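PDB 4DLL: 2-hydroxy-3-oxopropionate reductase from Polaromonas sp. JS666, which probably reduces 2-hydroxy-3-oxopropionate (tartronate semialdehyde) to glycerate with a nicotinamide cofactor. Local coordinates for residues A99-V104 / A124-R129; M204-T209 / L304-L309; A212-L217 / V311-R316; A225-V230 / V252-A257. All blocks are in the same frame, centred on the assembly; numbering follows the deposited sequence.

Contact 1 (A99-V104 / A124-R129); sequences AVVQDV and ASITPR
Val101, on helix 98-107, and Ala124, in the loop after strand 119-122, mark the nearest approach of the two backbones, with 8.1 Å between Val101 CA and Ala124 CA, so side chains alone bridge the gap. Ile126 does most of the work. Its CD1 methyl lies against the fork of Val101, with Ile126 CD1 3.6 Å from Val101 CB. The same Ile126 CD1 is equally close to Val101 CG2, while Val101 CG1 stands a little farther off. One methyl of the isoleucine thus touches the branch point and both arms of the valine, the two side chains meeting aslant. Val101 has CG1 anti to its backbone N (chi1 167°), which leaves CG2 as the branch that also meets the alanine: Val101 CG2 and Ala124 CB are 4.2 Å apart. The result is a small, wholly apolar and buried contact, an example of how a few methyl groups can settle a loop against a helix. His134 of helix 128-140 leans on both Val101 and Ile126 and extends the same patch. Beyond Ile126 the chain turns at Thr127, the N-cap of helix 128-140, whose OG1 also bonds to Glu130; at the start of the other helix, Asn97 OD1 accepts from Val100 N. Strands 90-93 and 119-122 are parallel neighbours in the sheet with helix 98-107 in the connection between them, so the contact packs the helix of a beta-alpha-beta crossover onto the loop leading into the next helix, as expected of a Rossmann-type nucleotide-binding domain.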
loop_
_atom_site.group_PDB
_atom_site.type_symbol
_atom_site.label_atom_id
_atom_site.label_comp_id
_atom_site.label_asym_id
_atom_site.label_seq_id
_atom_site.Cartn_x
_atom_site.Cartn_y
_atom_site.Cartn_z
ATOM N N ALA A 99 6.250 -11.899 -27.344
ATOM C CA ALA A 99 6.879 -12.150 -28.671
ATOM C C ALA A 99 8.083 -13.068 -28.563
ATOM O O ALA A 99 8.228 -14.043 -29.315
ATOM C CB ALA A 99 7.320 -10.825 -29.332
ATOM N N VAL A 100 8.970 -12.705 -27.636
ATOM C CA VAL A 100 10.173 -13.499 -27.349
ATOM C C VAL A 100 9.766 -14.909 -26.943
ATOM O O VAL A 100 10.330 -15.886 -27.451
ATOM C CB VAL A 100 11.079 -12.820 -26.251
ATOM C CG1 VAL A 100 12.404 -13.570 -26.044
ATOM C CG2 VAL A 100 11.382 -11.373 -26.611
ATOM N N VAL A 101 8.767 -15.019 -26.057
ATOM C CA VAL A 101 8.332 -16.344 -25.615
ATOM C C VAL A 101 7.830 -17.175 -26.802
ATOM O O VAL A 101 8.252 -18.311 -26.958
ATOM C CB VAL A 101 7.329 -16.319 -24.445
ATOM C CG1 VAL A 101 6.679 -17.707 -24.273
ATOM C CG2 VAL A 101 8.037 -15.978 -23.182
ATOM N N GLN A 102 6.988 -16.584 -27.655
ATOM C CA GLN A 102 6.466 -17.219 -28.859
ATOM C C GLN A 102 7.601 -17.724 -29.736
ATOM O O GLN A 102 7.591 -18.872 -30.166
ATOM C CB GLN A 102 5.597 -16.210 -29.619
ATOM C CG GLN A 102 5.464 -16.428 -31.177
ATOM C CD GLN A 102 4.104 -16.958 -31.612
ATOM O OE1 GLN A 102 3.080 -16.733 -30.946
ATOM N NE2 GLN A 102 4.082 -17.651 -32.757
ATOM N N ASP A 103 8.571 -16.842 -29.994
ATOM C CA ASP A 103 9.688 -17.132 -30.877
ATOM C C ASP A 103 10.482 -18.319 -30.344
ATOM O O ASP A 103 10.561 -19.378 -30.990
ATOM C CB ASP A 103 10.596 -15.911 -31.014
ATOM C CG ASP A 103 11.613 -16.073 -32.127
ATOM O OD1 ASP A 103 11.308 -15.658 -33.270
ATOM O OD2 ASP A 103 12.699 -16.653 -31.879
ATOM N N VAL A 104 11.034 -18.165 -29.147
ATOM C CA VAL A 104 11.699 -19.292 -28.465
ATOM C C VAL A 104 10.933 -20.647 -28.481
ATOM O O VAL A 104 11.501 -21.692 -28.831
ATOM C CB VAL A 104 12.134 -18.921 -27.034
ATOM C CG1 VAL A 104 12.865 -20.095 -26.381
ATOM C CG2 VAL A 104 13.058 -17.734 -27.099
ATOM N N ALA A 124 7.713 -15.186 -17.203
ATOM C CA ALA A 124 7.699 -13.900 -17.955
ATOM C C ALA A 124 6.386 -13.070 -17.702
ATOM O O ALA A 124 5.331 -13.627 -17.385
ATOM C CB ALA A 124 7.870 -14.190 -19.400
ATOM N N SER A 125 6.444 -11.743 -17.772
ATOM C CA SER A 125 5.190 -10.959 -17.772
ATOM C C SER A 125 4.652 -10.966 -19.223
ATOM O O SER A 125 5.367 -10.636 -20.182
ATOM C CB SER A 125 5.355 -9.523 -17.173
ATOM O OG SER A 125 5.165 -9.489 -15.738
ATOM N N ILE A 126 3.400 -11.391 -19.366
ATOM C CA ILE A 126 2.844 -11.841 -20.653
ATOM C C ILE A 126 1.344 -11.709 -20.457
ATOM O O ILE A 126 0.880 -11.859 -19.321
ATOM C CB ILE A 126 3.338 -13.313 -20.945
ATOM C CG1 ILE A 126 4.446 -13.289 -21.983
ATOM C CG2 ILE A 126 2.256 -14.263 -21.449
ATOM C CD1 ILE A 126 4.696 -14.646 -22.602
ATOM N N THR A 127 0.574 -11.385 -21.503
ATOM C CA THR A 127 -0.859 -11.048 -21.279
ATOM C C THR A 127 -1.613 -12.309 -20.983
ATOM O O THR A 127 -1.240 -13.350 -21.528
ATOM C CB THR A 127 -1.511 -10.350 -22.505
ATOM O OG1 THR A 127 -1.212 -11.095 -23.697
ATOM C CG2 THR A 127 -0.977 -8.887 -22.634
ATOM N N PRO A 128 -2.670 -12.247 -20.156
ATOM C CA PRO A 128 -3.380 -13.511 -19.958
ATOM C C PRO A 128 -3.857 -14.145 -21.303
ATOM O O PRO A 128 -3.796 -15.378 -21.452
ATOM C CB PRO A 128 -4.546 -13.132 -19.044
ATOM C CG PRO A 128 -4.200 -11.859 -18.422
ATOM C CD PRO A 128 -3.298 -11.139 -19.420
ATOM N N ARG A 129 -4.211 -13.303 -22.308
ATOM C CA ARG A 129 -4.552 -13.792 -23.667
ATOM C C ARG A 129 -3.397 -14.611 -24.247
ATOM O O ARG A 129 -3.592 -15.726 -24.734
ATOM C CB ARG A 129 -4.947 -12.660 -24.618
ATOM C CG ARG A 129 -5.531 -13.167 -25.968
ATOM C CD ARG A 129 -5.477 -12.078 -27.059
ATOM N NE ARG A 129 -4.113 -11.831 -27.561
ATOM C CZ ARG A 129 -3.386 -12.677 -28.310
ATOM N NH1 ARG A 129 -3.838 -13.886 -28.671
ATOM N NH2 ARG A 129 -2.172 -12.315 -28.700
#

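Contact 2 (M204-T209 / L304-L309); sequences MIVGIT and LDQSGL
Val206 and Gln306 provide the side-chain packing between segment 204-209 of helix 194-222 and the 3-10 turn 306-308. The two side chains run nearly perpendicular, and Val206 CG1 lies 4.0 Å from Gln306 NE2, a methyl resting against an amide nitrogen. Gln306 reaches this place with CG set over the backbone, flanked by N and C (chi1 57°), and the rest of the chain extended; its NE2 also makes a weak hydrogen bond to Gln265 of helix 262-278. A second touch is looser: Leu309 CD2 comes within 4.4 Å of Gly207 O, a carbonyl that is bonded to Tyr293 OH.

Two side-chain hydrogen bonds shape the segments from within. On the helix, Thr209 OG1 donates to Ile205 O over 2.7 Å, from the face of the carbonyl opposite to that used by Thr209 N. In the turn, Asp305 OD2 offers its anti lone pair to Ser307 OG, 2.9 Å away. The same oxygen forms a salt bridge with Arg250, and Asp305 OD1 accepts from the backbone N of Arg259 and of Ala260, so this buried carboxylate is gripped at both oxygens, a setting likely to favour its charged form.

The second subunit packs against the same helix, its Phe238 on Val206 and its Ile208 on Ile208. Such burial of a long helix, 194-222, between a partner subunit and its own C-terminal helices is characteristic of the helical domain of the 3-hydroxyisobutyrate dehydrogenase family.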
loop_
_atom_site.group_PDB
_atom_site.type_symbol
_atom_site.label_atom_id
_atom_site.label_comp_id
_atom_site.label_asym_id
_atom_site.label_seq_id
_atom_site.Cartn_x
_atom_site.Cartn_y
_atom_site.Cartn_z
HETATM N N MSE A 204 -0.825 -3.042 -11.141
HETATM C CA MSE A 204 -1.736 -1.920 -10.800
HETATM C C MSE A 204 -1.559 -1.411 -9.373
HETATM O O MSE A 204 -1.424 -0.225 -9.154
HETATM C CB MSE A 204 -3.194 -2.387 -10.922
HETATM C CG MSE A 204 -3.556 -2.634 -12.306
HETATM SE SE MSE A 204 -5.247 -3.590 -12.591
HETATM C CE MSE A 204 -4.434 -4.694 -13.922
ATOM N N ILE A 205 -1.648 -2.293 -8.379
ATOM C CA ILE A 205 -1.494 -1.823 -6.989
ATOM C C ILE A 205 -0.100 -1.276 -6.761
ATOM O O ILE A 205 0.062 -0.243 -6.166
ATOM C CB ILE A 205 -1.780 -2.946 -5.920
ATOM C CG1 ILE A 205 -3.214 -3.475 -6.017
ATOM C CG2 ILE A 205 -1.417 -2.456 -4.503
ATOM C CD1 ILE A 205 -3.477 -4.571 -4.899
ATOM N N VAL A 206 0.921 -1.905 -7.287
ATOM C CA VAL A 206 2.250 -1.342 -7.065
ATOM C C VAL A 206 2.370 0.029 -7.800
ATOM O O VAL A 206 2.858 1.007 -7.224
ATOM C CB VAL A 206 3.435 -2.371 -7.450
ATOM C CG1 VAL A 206 4.847 -1.700 -7.484
ATOM C CG2 VAL A 206 3.452 -3.560 -6.552
ATOM N N GLY A 207 1.958 0.073 -9.058
ATOM C CA GLY A 207 2.055 1.279 -9.881
ATOM C C GLY A 207 1.289 2.457 -9.318
ATOM O O GLY A 207 1.771 3.575 -9.342
ATOM N N ILE A 208 0.103 2.226 -8.785
ATOM C CA ILE A 208 -0.642 3.314 -8.150
ATOM C C ILE A 208 -0.066 3.730 -6.765
ATOM O O ILE A 208 -0.010 4.922 -6.456
ATOM C CB ILE A 208 -2.140 2.920 -8.052
ATOM C CG1 ILE A 208 -2.752 2.677 -9.454
ATOM C CG2 ILE A 208 -2.918 3.956 -7.374
ATOM C CD1 ILE A 208 -4.027 1.744 -9.425
ATOM N N THR A 209 0.363 2.763 -5.935
ATOM C CA THR A 209 0.830 3.039 -4.601
ATOM C C THR A 209 2.119 3.847 -4.631
ATOM O O THR A 209 2.306 4.772 -3.867
ATOM C CB THR A 209 1.021 1.777 -3.784
ATOM O OG1 THR A 209 -0.207 1.043 -3.793
ATOM C CG2 THR A 209 1.359 2.181 -2.343
ATOM N N LEU A 304 15.102 5.120 -15.126
ATOM C CA LEU A 304 15.001 5.185 -13.687
ATOM C C LEU A 304 14.198 3.970 -13.248
ATOM O O LEU A 304 13.454 3.396 -14.028
ATOM C CB LEU A 304 14.323 6.489 -13.228
ATOM C CG LEU A 304 14.953 7.809 -13.679
ATOM C CD1 LEU A 304 14.196 8.978 -13.048
ATOM C CD2 LEU A 304 16.480 7.874 -13.405
ATOM N N ASP A 305 14.393 3.591 -11.998
ATOM C CA ASP A 305 13.523 2.649 -11.280
ATOM C C ASP A 305 12.077 3.105 -11.356
ATOM O O ASP A 305 11.783 4.300 -11.591
ATOM C CB ASP A 305 13.943 2.585 -9.796
ATOM C CG ASP A 305 13.329 1.391 -9.057
ATOM O OD1 ASP A 305 13.531 0.263 -9.547
ATOM O OD2 ASP A 305 12.633 1.581 -8.009
ATOM N N GLN A 306 11.172 2.153 -11.132
ATOM C CA GLN A 306 9.722 2.429 -11.021
ATOM C C GLN A 306 9.340 3.571 -10.017
ATOM O O GLN A 306 8.402 4.330 -10.266
ATOM C CB GLN A 306 8.928 1.124 -10.806
ATOM C CG GLN A 306 9.366 0.341 -9.585
ATOM C CD GLN A 306 8.827 -1.111 -9.525
ATOM O OE1 GLN A 306 9.395 -1.967 -8.826
ATOM N NE2 GLN A 306 7.734 -1.382 -10.248
ATOM N N SER A 307 10.107 3.744 -8.941
ATOM C CA SER A 307 9.851 4.812 -7.978
ATOM C C SER A 307 10.155 6.172 -8.576
ATOM O O SER A 307 9.752 7.203 -8.023
ATOM C CB SER A 307 10.612 4.612 -6.660
ATOM O OG SER A 307 11.908 4.133 -6.898
ATOM N N GLY A 308 10.821 6.150 -9.733
ATOM C CA GLY A 308 11.230 7.336 -10.453
ATOM C C GLY A 308 10.043 8.162 -10.876
ATOM O O GLY A 308 10.215 9.224 -11.471
ATOM N N LEU A 309 8.834 7.718 -10.525
ATOM C CA LEU A 309 7.609 8.458 -10.853
ATOM C C LEU A 309 7.472 9.706 -10.006
ATOM O O LEU A 309 6.871 10.701 -10.431
ATOM C CB LEU A 309 6.358 7.556 -10.729
ATOM C CG LEU A 309 4.994 8.199 -10.880
ATOM C CD1 LEU A 309 4.752 8.513 -12.370
ATOM C CD2 LEU A 309 3.867 7.332 -10.315
#

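Contact 3 (A212-L217 / V311-R316); sequences AVAEAL and VELASR
Ala214 presents its methyl to helix 309-315, and Leu313 answers with one of its own: Ala214 CB and Leu313 CD1 are 4.2 Å apart. This lone leucine branch carries the whole contact. Leu313 has CG anti to its carbonyl carbon and CD1 swung out in line with the extended chain (chi2 179°), which delivers the methyl to the neighbouring helix.

Next comes Glu215, where the backbones draw closest, Glu215 CA lying 6.9 Å from Leu313 CA. Its side chain runs obliquely to the leucine and extends past it, so that Leu313 CD1 is flanked by Glu215 CB at one end and by Glu215 OE1, 4.1 Å away, at the other. The carboxylate's OE2 is held by a hydrogen bond to Thr286 of the second subunit. Here the all-helical C-terminal domain shows its dimeric build, since helix 194-222 carries the last helix of its own chain beside one flank and meets the partner subunit along another.

Ala216 follows, packing on Ile205 of the second subunit, and Leu217 turns to Met227 and Val230 of helix 227-234. On the other segment, the last modelled residue, Arg316, also reaches the partner, through a salt bridge to Asp282 of the second subunit. Earlier in that helix Val311 O takes two donors, Ser315 N and Ser315 OG, with Ser315 OG sitting 39° out of the carbonyl plane and 3.3 Å from Val311 O.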
loop_
_atom_site.group_PDB
_atom_site.type_symbol
_atom_site.label_atom_id
_atom_site.label_comp_id
_atom_site.label_asym_id
_atom_site.label_seq_id
_atom_site.Cartn_x
_atom_site.Cartn_y
_atom_site.Cartn_z
ATOM N N ALA A 212 0.801 7.339 -5.172
ATOM C CA ALA A 212 0.230 7.803 -3.922
ATOM C C ALA A 212 1.343 8.199 -2.892
ATOM O O ALA A 212 1.206 9.136 -2.111
ATOM C CB ALA A 212 -0.637 6.701 -3.345
ATOM N N VAL A 213 2.403 7.433 -2.850
ATOM C CA VAL A 213 3.422 7.683 -1.881
ATOM C C VAL A 213 4.277 8.897 -2.363
ATOM O O VAL A 213 4.744 9.650 -1.557
ATOM C CB VAL A 213 4.239 6.421 -1.600
ATOM C CG1 VAL A 213 5.622 6.770 -0.983
ATOM C CG2 VAL A 213 3.421 5.414 -0.728
ATOM N N ALA A 214 4.446 9.090 -3.665
ATOM C CA ALA A 214 5.304 10.168 -4.112
ATOM C C ALA A 214 4.509 11.437 -3.851
ATOM O O ALA A 214 5.038 12.412 -3.309
ATOM C CB ALA A 214 5.653 10.029 -5.590
ATOM N N GLU A 215 3.227 11.399 -4.198
ATOM C CA GLU A 215 2.401 12.567 -4.051
ATOM C C GLU A 215 2.166 13.043 -2.618
ATOM O O GLU A 215 2.140 14.244 -2.361
ATOM C CB GLU A 215 1.086 12.363 -4.727
ATOM C CG GLU A 215 0.250 13.595 -4.616
ATOM C CD GLU A 215 -0.707 13.677 -5.731
ATOM O OE1 GLU A 215 -0.204 13.794 -6.852
ATOM O OE2 GLU A 215 -1.927 13.586 -5.478
ATOM N N ALA A 216 2.009 12.111 -1.681
ATOM C CA ALA A 216 1.859 12.503 -0.317
ATOM C C ALA A 216 3.171 12.981 0.323
ATOM O O ALA A 216 3.161 13.893 1.138
ATOM C CB ALA A 216 1.127 11.425 0.505
ATOM N N LEU A 217 4.287 12.401 -0.080
ATOM C CA LEU A 217 5.561 12.806 0.468
ATOM C C LEU A 217 5.991 14.154 -0.073
ATOM O O LEU A 217 6.679 14.915 0.626
ATOM C CB LEU A 217 6.654 11.794 0.179
ATOM C CG LEU A 217 6.541 10.429 0.864
ATOM C CD1 LEU A 217 7.794 9.593 0.528
ATOM C CD2 LEU A 217 6.310 10.560 2.358
ATOM N N VAL A 311 9.873 11.628 -9.690
ATOM C CA VAL A 311 10.522 12.670 -10.484
ATOM C C VAL A 311 9.478 13.360 -11.366
ATOM O O VAL A 311 9.354 14.596 -11.341
ATOM C CB VAL A 311 11.760 12.142 -11.259
ATOM C CG1 VAL A 311 12.372 13.227 -12.096
ATOM C CG2 VAL A 311 12.791 11.591 -10.288
ATOM N N GLU A 312 8.676 12.561 -12.078
ATOM C CA GLU A 312 7.559 13.098 -12.872
ATOM C C GLU A 312 6.717 14.035 -12.040
ATOM O O GLU A 312 6.381 15.117 -12.490
ATOM C CB GLU A 312 6.673 11.971 -13.429
ATOM N N LEU A 313 6.397 13.634 -10.806
ATOM C CA LEU A 313 5.459 14.415 -9.989
ATOM C C LEU A 313 6.086 15.602 -9.246
ATOM O O LEU A 313 5.412 16.624 -9.015
ATOM C CB LEU A 313 4.657 13.526 -9.030
ATOM C CG LEU A 313 3.673 12.478 -9.563
ATOM C CD1 LEU A 313 3.080 11.770 -8.358
ATOM C CD2 LEU A 313 2.564 13.090 -10.406
ATOM N N ALA A 314 7.354 15.465 -8.862
ATOM C CA ALA A 314 8.124 16.631 -8.432
ATOM C C ALA A 314 8.094 17.763 -9.482
ATOM O O ALA A 314 7.572 18.859 -9.185
ATOM C CB ALA A 314 9.550 16.262 -8.073
ATOM N N SER A 315 8.590 17.505 -10.699
ATOM C CA SER A 315 8.767 18.593 -11.693
ATOM C C SER A 315 7.517 19.435 -11.903
ATOM O O SER A 315 7.597 20.645 -12.032
ATOM C CB SER A 315 9.251 18.056 -13.041
ATOM O OG SER A 315 10.417 17.304 -12.837
ATOM N N ARG A 316 6.363 18.780 -11.923
ATOM C CA ARG A 316 5.062 19.452 -12.038
ATOM C C ARG A 316 4.898 20.661 -11.098
ATOM O O ARG A 316 5.406 20.670 -9.973
ATOM C CB ARG A 316 3.933 18.419 -11.802
ATOM C CG ARG A 316 4.114 17.088 -12.537
ATOM C CD ARG A 316 3.069 16.831 -13.616
ATOM N NE ARG A 316 1.699 17.060 -13.139
ATOM C CZ ARG A 316 0.600 16.597 -13.728
ATOM N NH1 ARG A 316 0.688 15.852 -14.817
ATOM N NH2 ARG A 316 -0.595 16.879 -13.225
#

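Contact 4 (A225-V230 / V252-A257); sequences ADMAKV and VERDFA
Met227 and Val252 make a partly buried, mostly apolar contact between the start of one helix, 227-234, and the end of another, 247-252, within the all-helical C-terminal domain of this dehydrogenase family. The two side chains lie alongside each other, pointing opposite ways. Met227, a selenomethionine in the crystal, is modelled with a bend at its last torsion (chi3 33°) that puts CE against the valine. Met227 CE is placed 3.2 Å from Val252 CG2 and nearly as close to Val252 CA, tighter than ordinary carbon packing, so the exact position of this methyl is doubtful. Val252 uses its other branch as well, with CG1 4.0 Å from Ala228 CB, so the forked side chain engages two successive residues of the opposing helix, Ala228 at the more open margin. Phe310 also borders Met227.

Beyond Val252 the chain leaves the helix, and Arg254 folds back. A bend at its second torsion returns the guanidinium to the helix end, where Val252 O lies at the edge of the group and in its plane, and Met251 O accepts a weak hydrogen bond from Arg254 NH1. That same Arg254 NH1 is 3.9 Å from Met227 SE, which meets the guanidinium obliquely.

Across the contact, Asp226 is the N-cap of helix 227-234: Lys229 N donates to Asp226 OD2 over 3.3 Å, approaching from above the carboxylate plane, 51° out of it, with an N-H...O angle of 137°.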
loop_
_atom_site.group_PDB
_atom_site.type_symbol
_atom_site.label_atom_id
_atom_site.label_comp_id
_atom_site.label_asym_id
_atom_site.label_seq_id
_atom_site.Cartn_x
_atom_site.Cartn_y
_atom_site.Cartn_z
ATOM N N ALA A 225 7.852 19.921 5.794
ATOM C CA ALA A 225 7.733 18.748 6.653
ATOM C C ALA A 225 8.943 17.828 6.712
ATOM O O ALA A 225 9.138 17.185 7.753
ATOM C CB ALA A 225 6.497 17.964 6.316
ATOM N N ASP A 226 9.755 17.762 5.650
ATOM C CA ASP A 226 10.895 16.796 5.584
ATOM C C ASP A 226 10.448 15.331 5.465
ATOM O O ASP A 226 9.867 14.695 6.379
ATOM C CB ASP A 226 11.984 17.022 6.685
ATOM C CG ASP A 226 12.506 15.701 7.345
ATOM O OD1 ASP A 226 13.513 15.099 6.891
ATOM O OD2 ASP A 226 11.928 15.295 8.384
HETATM N N MSE A 227 10.764 14.808 4.301
HETATM C CA MSE A 227 10.317 13.515 3.897
HETATM C C MSE A 227 10.645 12.374 4.822
HETATM O O MSE A 227 9.809 11.468 4.996
HETATM C CB MSE A 227 10.921 13.241 2.561
HETATM C CG MSE A 227 10.197 13.994 1.494
HETATM SE SE MSE A 227 10.549 13.107 -0.167
HETATM C CE MSE A 227 10.673 11.308 0.487
ATOM N N ALA A 228 11.844 12.388 5.408
ATOM C CA ALA A 228 12.242 11.221 6.180
ATOM C C ALA A 228 11.356 11.069 7.408
ATOM O O ALA A 228 11.004 9.948 7.764
ATOM C CB ALA A 228 13.707 11.257 6.563
ATOM N N LYS A 229 10.994 12.191 8.051
ATOM C CA LYS A 229 10.320 12.110 9.376
ATOM C C LYS A 229 8.891 11.673 9.179
ATOM O O LYS A 229 8.379 10.855 9.916
ATOM C CB LYS A 229 10.353 13.445 10.147
ATOM C CG LYS A 229 11.666 13.778 10.883
ATOM C CD LYS A 229 12.109 12.705 11.869
ATOM C CE LYS A 229 11.532 12.909 13.247
ATOM N NZ LYS A 229 11.982 11.827 14.170
ATOM N N VAL A 230 8.253 12.263 8.179
ATOM C CA VAL A 230 6.962 11.864 7.711
ATOM C C VAL A 230 6.885 10.367 7.428
ATOM O O VAL A 230 5.919 9.720 7.829
ATOM C CB VAL A 230 6.584 12.659 6.442
ATOM C CG1 VAL A 230 5.424 12.005 5.754
ATOM C CG2 VAL A 230 6.238 14.104 6.830
ATOM N N VAL A 252 13.020 9.134 -0.581
ATOM C CA VAL A 252 13.656 9.920 0.455
ATOM C C VAL A 252 15.119 10.161 0.097
ATOM O O VAL A 252 15.596 11.272 0.244
ATOM C CB VAL A 252 13.576 9.215 1.849
ATOM C CG1 VAL A 252 14.496 9.898 2.853
ATOM C CG2 VAL A 252 12.142 9.191 2.405
ATOM N N GLU A 253 15.815 9.126 -0.379
ATOM C CA GLU A 253 17.262 9.194 -0.686
ATOM C C GLU A 253 17.570 9.592 -2.141
ATOM O O GLU A 253 18.635 9.244 -2.669
ATOM C CB GLU A 253 17.892 7.833 -0.446
ATOM C CG GLU A 253 17.672 7.243 0.965
ATOM C CD GLU A 253 18.298 5.882 1.113
ATOM O OE1 GLU A 253 18.827 5.334 0.119
ATOM O OE2 GLU A 253 18.279 5.357 2.246
ATOM N N ARG A 254 16.645 10.275 -2.793
ATOM C CA ARG A 254 16.664 10.411 -4.259
ATOM C C ARG A 254 17.428 9.303 -5.059
ATOM O O ARG A 254 18.097 9.590 -6.066
ATOM C CB ARG A 254 17.163 11.790 -4.673
ATOM C CG ARG A 254 16.415 12.933 -4.086
ATOM C CD ARG A 254 14.999 12.861 -4.520
ATOM N NE ARG A 254 14.266 14.104 -4.305
ATOM C CZ ARG A 254 13.773 14.509 -3.144
ATOM N NH1 ARG A 254 13.942 13.795 -2.029
ATOM N NH2 ARG A 254 13.094 15.652 -3.105
ATOM N N ASP A 255 17.290 8.046 -4.635
ATOM C CA ASP A 255 18.006 6.927 -5.259
ATOM C C ASP A 255 17.137 6.234 -6.330
ATOM O O ASP A 255 16.404 5.277 -6.036
ATOM C CB ASP A 255 18.386 5.928 -4.179
ATOM C CG ASP A 255 19.137 4.753 -4.715
ATOM O OD1 ASP A 255 19.631 4.822 -5.877
ATOM O OD2 ASP A 255 19.229 3.745 -3.969
ATOM N N PHE A 256 17.199 6.723 -7.557
ATOM C CA PHE A 256 16.331 6.213 -8.579
ATOM C C PHE A 256 17.032 5.259 -9.552
ATOM O O PHE A 256 16.557 5.029 -10.663
ATOM C CB PHE A 256 15.536 7.367 -9.233
ATOM C CG PHE A 256 14.672 8.153 -8.230
ATOM C CD1 PHE A 256 13.806 7.481 -7.326
ATOM C CD2 PHE A 256 14.756 9.553 -8.150
ATOM C CE1 PHE A 256 13.036 8.199 -6.368
ATOM C CE2 PHE A 256 13.984 10.290 -7.182
ATOM C CZ PHE A 256 13.127 9.607 -6.295
ATOM N N ALA A 257 18.158 4.687 -9.141
ATOM C CA ALA A 257 18.820 3.664 -9.968
ATOM C C ALA A 257 17.883 2.481 -10.189
ATOM O O ALA A 257 17.243 2.020 -9.254
ATOM C CB ALA A 257 20.149 3.216 -9.366
#

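Overall arrangement
From the N terminus, contact 1 comes first and closes a short loop inside the Rossmann-type domain; the chain completes it before the other three begin. Helix 194-222 then supplies the opening segments of contacts 2 and 3, whose closing segments lie near the C terminus. These two cross, their segments alternating along the chain. Contact 4, between 225-230 and 252-257, is nested within the loops closed by both. Contacts 2, 3 and 4 touch one another, for instance through Phe256 O and Asp305 N, and through Val311 and Phe256. Contacts 2 and 3 tie the C-terminal part to helix 194-222, while contact 4 joins helix 227-234 to the end of helix 247-252. The centre of contact 1 lies about 23 Å from that of contact 2.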